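Local coordinates for beta-glucuronidase (uncultured Clostridium sp., PDB 6U7J), which hydrolyses beta-D-glucuronides and, as a gut microbial beta-glucuronidase, probably helps to reactivate estrogens from their glucuronide conjugates, at residues B[291-295]-B[296-300]; B[342-345]-B[346-350]; B[434-437]-B[438-441]; B[485-488]-B[489-493]. All coordinates share one frame; numbering follows the deposited sequence.

All four contacts are local and belong to the TIM barrel part of this family 2 glycosyl hydrolase, but no two touch. Interaction 2 is buried, its centre about 6 Å from the centre of the chain, and starts a barrel helix with two weak backbone bonds beside a calcium ion. Interactions 3 and 4 lie within helices of two beta-alpha-beta units, their centres about 18 and 30 Å from the chain centre; each sets a leucine contact beside a buried aspartate, D440 at the helix end in 3 and D490 mid-helix in 4, with lysines nearer the surface. Interaction 1 is a partly buried beta hairpin on barrel strand 297-305, where cross-strand backbone bonds, backed by two bridging waters, do the holding.

Interaction 1: residues B[291-295]-B[296-300]; sequences QFLIN and GKPFY
G296 and N295 form the corner of a beta hairpin with a two-residue loop, a type I' turn running from I294 to K297. Both corner residues have positive phi, and G296 N donates to a water that in turn gives a weak bond to L293 O. K297 closes the turn as the hydrogen-bonded partner of I294, through the reciprocal bonds K297 N to I294 O (3.1 Å) and I294 N to K297 O (3.0 Å). Bends at chi3 and chi4 curl the lysine back over the corner, where NZ meets a lone pair of N295 O at 3.1 Å. P298 pairs with L293 without direct backbone bonds; its CG lies 3.9 Å from L293 CD2 and 3.2 Å from Q291 NE2, the glutamine running alongside the ring. F299 N then bonds to F292 O at 2.8 Å, and a second water links F292 N with F299 O. With F299 CG anti to the backbone N (chi1 -179°), its side chain runs beside that of I294, whose CD1 sits over one ring face, 4.0 Å from the centroid, in a CH-pi contact. The N295 amide binds W257, Q258 and T284. Strand 285-287 flanks strand 292-294 on its other edge, F292 packs on I546, and strand 297-305 runs on between the parallel barrel strands 336-338 and 545-551.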
loop_
_atom_site.group_PDB
_atom_site.type_symbol
_atom_site.label_atom_id
_atom_site.label_comp_id
_atom_site.label_asym_id
_atom_site.label_seq_id
_atom_site.Cartn_x
_atom_site.Cartn_y
_atom_site.Cartn_z
ATOM N N GLN B 291 -42.414 -7.394 10.371
ATOM C CA GLN B 291 -41.908 -8.140 9.230
ATOM C C GLN B 291 -42.180 -7.387 7.936
ATOM O O GLN B 291 -43.031 -6.499 7.862
ATOM C CB GLN B 291 -42.498 -9.551 9.175
ATOM C CG GLN B 291 -41.822 -10.508 10.153
ATOM C CD GLN B 291 -42.319 -11.941 10.052
ATOM O OE1 GLN B 291 -43.507 -12.193 9.842
ATOM N NE2 GLN B 291 -41.404 -12.889 10.217
ATOM N N PHE B 292 -41.396 -7.739 6.925
ATOM C CA PHE B 292 -41.506 -7.208 5.574
ATOM C C PHE B 292 -41.762 -8.437 4.719
ATOM O O PHE B 292 -40.857 -9.251 4.517
ATOM C CB PHE B 292 -40.230 -6.464 5.174
ATOM C CG PHE B 292 -40.365 -5.645 3.924
ATOM C CD1 PHE B 292 -40.464 -6.256 2.688
ATOM C CD2 PHE B 292 -40.373 -4.264 3.985
ATOM C CE1 PHE B 292 -40.597 -5.499 1.530
ATOM C CE2 PHE B 292 -40.501 -3.505 2.825
ATOM C CZ PHE B 292 -40.613 -4.123 1.606
ATOM N N LEU B 293 -42.999 -8.608 4.260
ATOM C CA LEU B 293 -43.406 -9.842 3.608
ATOM C C LEU B 293 -43.440 -9.645 2.103
ATOM O O LEU B 293 -44.040 -8.689 1.614
ATOM C CB LEU B 293 -44.776 -10.300 4.110
ATOM C CG LEU B 293 -44.932 -10.488 5.615
ATOM C CD1 LEU B 293 -46.359 -10.915 5.935
ATOM C CD2 LEU B 293 -43.945 -11.518 6.138
ATOM N N ILE B 294 -42.798 -10.549 1.379
ATOM C CA ILE B 294 -42.799 -10.567 -0.077
ATOM C C ILE B 294 -43.339 -11.923 -0.493
ATOM O O ILE B 294 -42.781 -12.962 -0.110
ATOM C CB ILE B 294 -41.399 -10.327 -0.665
ATOM C CG1 ILE B 294 -40.923 -8.909 -0.354
ATOM C CG2 ILE B 294 -41.392 -10.589 -2.162
ATOM C CD1 ILE B 294 -39.435 -8.724 -0.539
ATOM N N ASN B 295 -44.429 -11.916 -1.261
ATOM C CA ASN B 295 -45.136 -13.148 -1.586
ATOM C C ASN B 295 -45.460 -13.927 -0.313
ATOM O O ASN B 295 -45.262 -15.141 -0.230
ATOM C CB ASN B 295 -44.327 -13.991 -2.563
ATOM C CG ASN B 295 -44.147 -13.299 -3.891
ATOM O OD1 ASN B 295 -45.041 -12.592 -4.338
ATOM N ND2 ASN B 295 -42.989 -13.487 -4.523
ATOM N N GLY B 296 -45.908 -13.196 0.711
ATOM C CA GLY B 296 -46.355 -13.782 1.955
ATOM C C GLY B 296 -45.275 -14.301 2.877
ATOM O O GLY B 296 -45.608 -14.837 3.937
ATOM N N LYS B 297 -43.996 -14.169 2.522
ATOM C CA LYS B 297 -42.959 -14.734 3.374
ATOM C C LYS B 297 -41.993 -13.654 3.852
ATOM O O LYS B 297 -41.703 -12.703 3.114
ATOM C CB LYS B 297 -42.193 -15.853 2.637
ATOM C CG LYS B 297 -43.136 -16.879 1.999
ATOM C CD LYS B 297 -42.465 -17.767 0.955
ATOM C CE LYS B 297 -42.457 -17.093 -0.426
ATOM N NZ LYS B 297 -43.578 -17.474 -1.344
ATOM N N PRO B 298 -41.500 -13.761 5.085
ATOM C CA PRO B 298 -40.659 -12.693 5.634
ATOM C C PRO B 298 -39.372 -12.539 4.845
ATOM O O PRO B 298 -38.773 -13.515 4.388
ATOM C CB PRO B 298 -40.383 -13.152 7.075
ATOM C CG PRO B 298 -41.369 -14.255 7.344
ATOM C CD PRO B 298 -41.614 -14.897 6.015
ATOM N N PHE B 299 -38.956 -11.289 4.696
ATOM C CA PHE B 299 -37.757 -10.929 3.961
ATOM C C PHE B 299 -36.888 -10.096 4.883
ATOM O O PHE B 299 -37.370 -9.151 5.517
ATOM C CB PHE B 299 -38.104 -10.155 2.682
ATOM C CG PHE B 299 -36.913 -9.777 1.858
ATOM C CD1 PHE B 299 -36.316 -10.699 1.016
ATOM C CD2 PHE B 299 -36.379 -8.495 1.936
ATOM C CE1 PHE B 299 -35.200 -10.348 0.254
ATOM C CE2 PHE B 299 -35.282 -8.135 1.178
ATOM C CZ PHE B 299 -34.690 -9.074 0.337
ATOM N N TYR B 300 -35.624 -10.480 4.998
ATOM C CA TYR B 300 -34.644 -9.747 5.788
ATOM C C TYR B 300 -33.636 -9.152 4.810
ATOM O O TYR B 300 -33.026 -9.882 4.024
ATOM C CB TYR B 300 -33.988 -10.680 6.816
ATOM C CG TYR B 300 -33.065 -9.976 7.782
ATOM C CD1 TYR B 300 -31.707 -9.849 7.503
ATOM C CD2 TYR B 300 -33.549 -9.414 8.958
ATOM C CE1 TYR B 300 -30.849 -9.188 8.378
ATOM C CE2 TYR B 300 -32.696 -8.742 9.840
ATOM C CZ TYR B 300 -31.348 -8.640 9.537
ATOM O OH TYR B 300 -30.487 -7.997 10.397
HETATM O O HOH W 1 -39.327 -9.441 7.274
HETATM O O HOH W 2 -46.304 -10.475 0.662
#

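Interaction 2: residues B[342-345]-B[346-350]; sequences YPYA and EEMMQ
A345 occupies the N-cap position of helix 346-355, and its contact with M348 and M349 is the first helical turn after the loop that follows barrel strand 336-338. This is a buried beta-to-alpha connection of the TIM barrel. Alanine brings no capping side-chain acceptor; the A345 carbonyl takes the first helical bonds. A345 O accepts a weak bond from M348 N at 3.1 Å, bent to 127° at the hydrogen, and a straighter but long and weak one from M349 N at 3.4 Å. Regular helical bonding is in place one residue later, where Q350 N reaches E346 O at 2.8 Å. Y344 comes in just before the cap. Its ring offers an edge to M348: Y344 CD2 lies 4.3 Å from M348 CG, which is close to the ring plane, a loose apolar touch. Both methionines lie against A345 O with carbon atoms, M348 CB at 3.5 Å and M349 CG at 3.7 Å. They then diverge: the M348 side chain leads toward N322 of helix 319-332, that of M349 toward R402 of helix 386-403 and V359 of strand 358-362. E347 folds back at chi2 (75°), which brings its carboxylate beside the cap. Its side chain lies about 3 Å from a bound calcium ion, and OE2 makes a salt bridge with R189; the cation and the arginine together would probably favour the carboxylate form. The other oxygen, E347 OE1, rests 3.5 Å from the methyl CB of A345.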
loop_
_atom_site.group_PDB
_atom_site.type_symbol
_atom_site.label_atom_id
_atom_site.label_comp_id
_atom_site.label_asym_id
_atom_site.label_seq_id
_atom_site.Cartn_x
_atom_site.Cartn_y
_atom_site.Cartn_z
ATOM N N TYR B 342 -29.626 8.839 -5.061
ATOM C CA TYR B 342 -30.150 9.214 -6.375
ATOM C C TYR B 342 -30.557 7.956 -7.134
ATOM O O TYR B 342 -30.059 6.864 -6.842
ATOM C CB TYR B 342 -29.081 9.988 -7.179
ATOM C CG TYR B 342 -27.702 9.406 -7.022
ATOM C CD1 TYR B 342 -26.778 9.951 -6.127
ATOM C CD2 TYR B 342 -27.312 8.303 -7.755
ATOM C CE1 TYR B 342 -25.506 9.391 -5.959
ATOM C CE2 TYR B 342 -26.048 7.735 -7.592
ATOM C CZ TYR B 342 -25.150 8.283 -6.693
ATOM O OH TYR B 342 -23.906 7.714 -6.553
ATOM N N PRO B 343 -31.446 8.094 -8.108
ATOM C CA PRO B 343 -31.767 6.948 -8.972
ATOM C C PRO B 343 -30.560 6.497 -9.789
ATOM O O PRO B 343 -29.743 7.310 -10.221
ATOM C CB PRO B 343 -32.883 7.492 -9.889
ATOM C CG PRO B 343 -33.476 8.636 -9.123
ATOM C CD PRO B 343 -32.361 9.235 -8.310
ATOM N N TYR B 344 -30.463 5.194 -10.006
ATOM C CA TYR B 344 -29.405 4.630 -10.820
ATOM C C TYR B 344 -29.887 4.485 -12.265
ATOM O O TYR B 344 -31.063 4.697 -12.579
ATOM C CB TYR B 344 -28.953 3.272 -10.263
ATOM C CG TYR B 344 -28.257 3.328 -8.899
ATOM C CD1 TYR B 344 -27.965 4.551 -8.288
ATOM C CD2 TYR B 344 -27.896 2.151 -8.228
ATOM C CE1 TYR B 344 -27.329 4.609 -7.050
ATOM C CE2 TYR B 344 -27.266 2.192 -6.978
ATOM C CZ TYR B 344 -26.983 3.423 -6.397
ATOM O OH TYR B 344 -26.365 3.482 -5.161
ATOM N N ALA B 345 -28.951 4.135 -13.149
ATOM C CA ALA B 345 -29.281 3.871 -14.536
ATOM C C ALA B 345 -30.320 2.756 -14.620
ATOM O O ALA B 345 -30.351 1.844 -13.797
ATOM C CB ALA B 345 -28.022 3.491 -15.315
ATOM N N GLU B 346 -31.189 2.846 -15.625
ATOM C CA GLU B 346 -32.215 1.823 -15.794
ATOM C C GLU B 346 -31.611 0.457 -16.056
ATOM O O GLU B 346 -32.210 -0.559 -15.684
ATOM C CB GLU B 346 -33.165 2.209 -16.927
ATOM C CG GLU B 346 -33.720 3.587 -16.750
ATOM C CD GLU B 346 -34.800 3.912 -17.733
ATOM O OE1 GLU B 346 -35.869 3.242 -17.676
ATOM O OE2 GLU B 346 -34.570 4.835 -18.560
ATOM N N GLU B 347 -30.443 0.407 -16.701
ATOM C CA GLU B 347 -29.760 -0.869 -16.914
ATOM C C GLU B 347 -29.562 -1.624 -15.598
ATOM O O GLU B 347 -29.764 -2.840 -15.539
ATOM C CB GLU B 347 -28.408 -0.641 -17.602
ATOM C CG GLU B 347 -28.482 -0.257 -19.073
ATOM C CD GLU B 347 -28.925 1.180 -19.280
ATOM O OE1 GLU B 347 -28.984 1.924 -18.277
ATOM O OE2 GLU B 347 -29.222 1.561 -20.438
ATOM N N MET B 348 -29.180 -0.914 -14.529
ATOM C CA MET B 348 -29.010 -1.556 -13.223
ATOM C C MET B 348 -30.350 -2.060 -12.681
ATOM O O MET B 348 -30.430 -3.161 -12.118
ATOM C CB MET B 348 -28.344 -0.578 -12.243
ATOM C CG MET B 348 -27.837 -1.194 -10.904
ATOM S SD MET B 348 -26.730 -2.640 -11.077
ATOM C CE MET B 348 -25.947 -2.721 -9.451
ATOM N N MET B 349 -31.419 -1.282 -12.869
ATOM C CA MET B 349 -32.743 -1.714 -12.419
ATOM C C MET B 349 -33.225 -2.939 -13.190
ATOM O O MET B 349 -33.808 -3.867 -12.604
ATOM C CB MET B 349 -33.744 -0.560 -12.555
ATOM C CG MET B 349 -33.303 0.713 -11.850
ATOM S SD MET B 349 -32.924 0.445 -10.101
ATOM C CE MET B 349 -34.555 0.027 -9.531
ATOM N N GLN B 350 -32.992 -2.970 -14.504
ATOM C CA GLN B 350 -33.327 -4.170 -15.267
ATOM C C GLN B 350 -32.509 -5.369 -14.796
ATOM O O GLN B 350 -33.036 -6.480 -14.665
ATOM C CB GLN B 350 -33.114 -3.927 -16.762
ATOM C CG GLN B 350 -34.057 -2.899 -17.357
ATOM C CD GLN B 350 -33.483 -2.246 -18.602
ATOM O OE1 GLN B 350 -32.458 -2.687 -19.140
ATOM N NE2 GLN B 350 -34.139 -1.194 -19.071
#

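Interaction 3: residues B[434-437]-B[438-441]; sequences KYIR and KLDS
I436 O and D440 N make the last of three backbone bonds at the C-terminal end of helix 424-439, 3.0 Å long, before D440 leaves helical geometry. K438 N to K434 O (3.1 Å) and L439 N to Y435 O (3.3 Å) precede it; K438 N and L439 N also reach Y435 O and I436 O, one residue further on, so that both N-H groups are shared between two carbonyls, the second bond weak. R437 stretches away to a salt bridge with D463 and the carbonyl of F461, while the buried D440 carboxylate is held by W412, R443 and the backbone N of E442. The apolar part rests on L439. Its CD1 approaches Y435 CE1 to 3.6 Å, and L439 CG stands over one face of the ring. Having CG opposite its backbone N (chi1 -177°), the tyrosine can swing its ring forward along the helix to meet the leucine obliquely. The same L439 CD1 methyl is 4.2 Å from I436 CD1, these two side chains crossing nearly at right angles. In this beta-alpha-beta unit, Y435 and L439 lean on helix 386-403, whereas I436 and R437 cover I445 of strand 445-449.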
loop_
_atom_site.group_PDB
_atom_site.type_symbol
_atom_site.label_atom_id
_atom_site.label_comp_id
_atom_site.label_asym_id
_atom_site.label_seq_id
_atom_site.Cartn_x
_atom_site.Cartn_y
_atom_site.Cartn_z
ATOM N N LYS B 434 -47.372 12.201 1.538
ATOM C CA LYS B 434 -48.718 12.106 0.984
ATOM C C LYS B 434 -48.693 12.084 -0.537
ATOM O O LYS B 434 -49.461 11.344 -1.164
ATOM C CB LYS B 434 -49.571 13.262 1.494
ATOM C CG LYS B 434 -50.199 12.964 2.848
ATOM C CD LYS B 434 -50.666 14.213 3.576
ATOM C CE LYS B 434 -50.987 15.332 2.618
ATOM N NZ LYS B 434 -52.150 14.979 1.757
ATOM N N TYR B 435 -47.786 12.848 -1.152
ATOM C CA TYR B 435 -47.749 12.890 -2.614
ATOM C C TYR B 435 -47.300 11.558 -3.212
ATOM O O TYR B 435 -47.859 11.112 -4.220
ATOM C CB TYR B 435 -46.842 14.020 -3.099
ATOM C CG TYR B 435 -46.838 14.133 -4.600
ATOM C CD1 TYR B 435 -45.745 13.703 -5.351
ATOM C CD2 TYR B 435 -47.951 14.639 -5.280
ATOM C CE1 TYR B 435 -45.749 13.797 -6.739
ATOM C CE2 TYR B 435 -47.964 14.735 -6.668
ATOM C CZ TYR B 435 -46.858 14.315 -7.389
ATOM O OH TYR B 435 -46.872 14.399 -8.758
ATOM N N ILE B 436 -46.287 10.910 -2.621
ATOM C CA ILE B 436 -45.802 9.660 -3.209
ATOM C C ILE B 436 -46.801 8.544 -2.951
ATOM O O ILE B 436 -46.945 7.625 -3.768
ATOM C CB ILE B 436 -44.383 9.308 -2.691
ATOM C CG1 ILE B 436 -43.885 7.979 -3.263
ATOM C CG2 ILE B 436 -44.335 9.239 -1.181
ATOM C CD1 ILE B 436 -43.785 7.930 -4.795
ATOM N N ARG B 437 -47.526 8.616 -1.834
ATOM C CA ARG B 437 -48.579 7.631 -1.582
ATOM C C ARG B 437 -49.707 7.740 -2.598
ATOM O O ARG B 437 -50.301 6.719 -2.961
ATOM C CB ARG B 437 -49.117 7.786 -0.162
ATOM C CG ARG B 437 -48.185 7.208 0.886
ATOM C CD ARG B 437 -48.845 7.140 2.248
ATOM N NE ARG B 437 -47.831 7.049 3.288
ATOM C CZ ARG B 437 -47.235 5.918 3.642
ATOM N NH1 ARG B 437 -47.568 4.769 3.047
ATOM N NH2 ARG B 437 -46.316 5.939 4.596
ATOM N N LYS B 438 -49.996 8.954 -3.098
ATOM C CA LYS B 438 -51.054 9.068 -4.102
ATOM C C LYS B 438 -50.597 8.532 -5.456
ATOM O O LYS B 438 -51.416 8.028 -6.228
ATOM C CB LYS B 438 -51.555 10.516 -4.227
ATOM C CG LYS B 438 -52.763 10.624 -5.163
ATOM C CD LYS B 438 -53.901 11.502 -4.623
ATOM C CE LYS B 438 -53.461 12.949 -4.458
ATOM N NZ LYS B 438 -53.949 13.820 -5.580
ATOM N N LEU B 439 -49.299 8.608 -5.755
ATOM C CA LEU B 439 -48.787 8.057 -7.008
ATOM C C LEU B 439 -48.762 6.537 -6.982
ATOM O O LEU B 439 -49.002 5.885 -8.006
ATOM C CB LEU B 439 -47.374 8.576 -7.269
ATOM C CG LEU B 439 -47.180 10.021 -7.694
ATOM C CD1 LEU B 439 -45.699 10.345 -7.627
ATOM C CD2 LEU B 439 -47.719 10.233 -9.100
ATOM N N ASP B 440 -48.416 5.951 -5.838
ATOM C CA ASP B 440 -48.165 4.517 -5.753
ATOM C C ASP B 440 -48.759 4.015 -4.447
ATOM O O ASP B 440 -48.224 4.296 -3.373
ATOM C CB ASP B 440 -46.664 4.214 -5.827
ATOM C CG ASP B 440 -46.367 2.720 -5.920
ATOM O OD1 ASP B 440 -47.322 1.926 -6.018
ATOM O OD2 ASP B 440 -45.171 2.336 -5.903
ATOM N N SER B 441 -49.860 3.285 -4.536
ATOM C CA SER B 441 -50.470 2.648 -3.381
ATOM C C SER B 441 -49.874 1.279 -3.092
ATOM O O SER B 441 -50.262 0.645 -2.111
ATOM C CB SER B 441 -51.981 2.513 -3.600
ATOM O OG SER B 441 -52.262 1.996 -4.892
#

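Interaction 4: residues B[485-488]-B[489-493]; sequences PSLK and TDLIK
L487 and L491, one turn apart in helix 480-498, form the close inner side of this contact. They cross at a slant with CG to CG at 4.0 Å, and L491 CG also presses to 3.1 Å from L487 O. The bond beneath them, L491 N to L487 O, is short and nearly straight at 2.7 Å and 169°. L487 lies against A538 and M539 of helix 525-540, L491 against I467, V502 and V504 of the flanking strands. The outer side is looser. K488 and I492 run side by side, yet K488 NZ stays 4.1 Å from I492 CD1, and the lysine tip has a long, weak ion pair with E541. T489, exposed, turns its hydroxyl back to the preceding turn: chi1 of -67° sets OG1 beside its own backbone N, from where it donates to P485 O at 3.1 Å. T489 N reaches the same oxygen at 3.0 Å from the opposite face of the carbonyl plane. D490 on the buried side binds R469 and W494, which probably keeps its carboxylate ionised. Past the kink at P485, the chemistry thus implies four bonded carbonyls, P485 O to K488 O, the first gripped twice, and an apolar leucine face for neighbouring helix and strands.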
loop_
_atom_site.group_PDB
_atom_site.type_symbol
_atom_site.label_atom_id
_atom_site.label_comp_id
_atom_site.label_asym_id
_atom_site.label_seq_id
_atom_site.Cartn_x
_atom_site.Cartn_y
_atom_site.Cartn_z
ATOM N N PRO B 485 -23.769 -2.210 23.061
ATOM C CA PRO B 485 -24.766 -1.544 23.917
ATOM C C PRO B 485 -25.391 -0.323 23.273
ATOM O O PRO B 485 -26.612 -0.136 23.369
ATOM C CB PRO B 485 -23.956 -1.157 25.164
ATOM C CG PRO B 485 -22.807 -2.055 25.160
ATOM C CD PRO B 485 -22.460 -2.291 23.731
ATOM N N SER B 486 -24.583 0.529 22.629
ATOM C CA SER B 486 -25.123 1.764 22.076
ATOM C C SER B 486 -26.157 1.488 20.995
ATOM O O SER B 486 -27.189 2.163 20.931
ATOM C CB SER B 486 -24.001 2.640 21.527
ATOM O OG SER B 486 -23.151 3.048 22.572
ATOM N N LEU B 487 -25.893 0.516 20.125
ATOM C CA LEU B 487 -26.817 0.282 19.024
ATOM C C LEU B 487 -28.083 -0.411 19.512
ATOM O O LEU B 487 -29.187 -0.047 19.090
ATOM C CB LEU B 487 -26.146 -0.532 17.916
ATOM C CG LEU B 487 -27.028 -0.605 16.660
ATOM C CD1 LEU B 487 -27.239 0.776 16.043
ATOM C CD2 LEU B 487 -26.491 -1.580 15.622
ATOM N N LYS B 488 -27.948 -1.406 20.401
ATOM C CA LYS B 488 -29.129 -2.066 20.952
ATOM C C LYS B 488 -30.049 -1.055 21.623
ATOM O O LYS B 488 -31.262 -1.050 21.383
ATOM C CB LYS B 488 -28.733 -3.151 21.947
ATOM C CG LYS B 488 -29.891 -4.067 22.358
ATOM C CD LYS B 488 -29.399 -5.121 23.359
ATOM C CE LYS B 488 -30.548 -5.925 23.984
ATOM N NZ LYS B 488 -31.525 -6.314 22.945
ATOM N N THR B 489 -29.479 -0.172 22.440
ATOM C CA THR B 489 -30.283 0.840 23.117
ATOM C C THR B 489 -30.965 1.757 22.110
ATOM O O THR B 489 -32.160 2.053 22.227
ATOM C CB THR B 489 -29.402 1.656 24.063
ATOM O OG1 THR B 489 -28.941 0.820 25.129
ATOM C CG2 THR B 489 -30.180 2.822 24.643
ATOM N N ASP B 490 -30.218 2.215 21.104
ATOM C CA ASP B 490 -30.814 3.115 20.126
ATOM C C ASP B 490 -31.892 2.404 19.320
ATOM O O ASP B 490 -32.976 2.953 19.106
ATOM C CB ASP B 490 -29.731 3.694 19.212
ATOM C CG ASP B 490 -30.170 4.983 18.535
ATOM O OD1 ASP B 490 -30.467 5.966 19.245
ATOM O OD2 ASP B 490 -30.232 5.007 17.289
ATOM N N LEU B 491 -31.619 1.171 18.885
ATOM C CA LEU B 491 -32.607 0.404 18.139
ATOM C C LEU B 491 -33.922 0.314 18.898
ATOM O O LEU B 491 -35.003 0.476 18.312
ATOM C CB LEU B 491 -32.074 -1.006 17.866
ATOM C CG LEU B 491 -31.002 -1.165 16.799
ATOM C CD1 LEU B 491 -30.543 -2.616 16.765
ATOM C CD2 LEU B 491 -31.564 -0.721 15.452
ATOM N N ILE B 492 -33.849 0.056 20.206
ATOM C CA ILE B 492 -35.066 -0.162 20.976
ATOM C C ILE B 492 -35.837 1.146 21.133
ATOM O O ILE B 492 -37.074 1.156 21.084
ATOM C CB ILE B 492 -34.731 -0.819 22.327
ATOM C CG1 ILE B 492 -34.206 -2.243 22.103
ATOM C CG2 ILE B 492 -35.964 -0.874 23.215
ATOM C CD1 ILE B 492 -33.669 -2.897 23.362
ATOM N N LYS B 493 -35.124 2.269 21.287
ATOM C CA LYS B 493 -35.794 3.569 21.351
ATOM C C LYS B 493 -36.533 3.891 20.047
ATOM O O LYS B 493 -37.651 4.421 20.078
ATOM C CB LYS B 493 -34.787 4.670 21.695
ATOM C CG LYS B 493 -34.181 4.493 23.088
ATOM C CD LYS B 493 -33.532 5.760 23.638
ATOM C CE LYS B 493 -32.354 6.202 22.795
ATOM N NZ LYS B 493 -31.489 7.197 23.502
#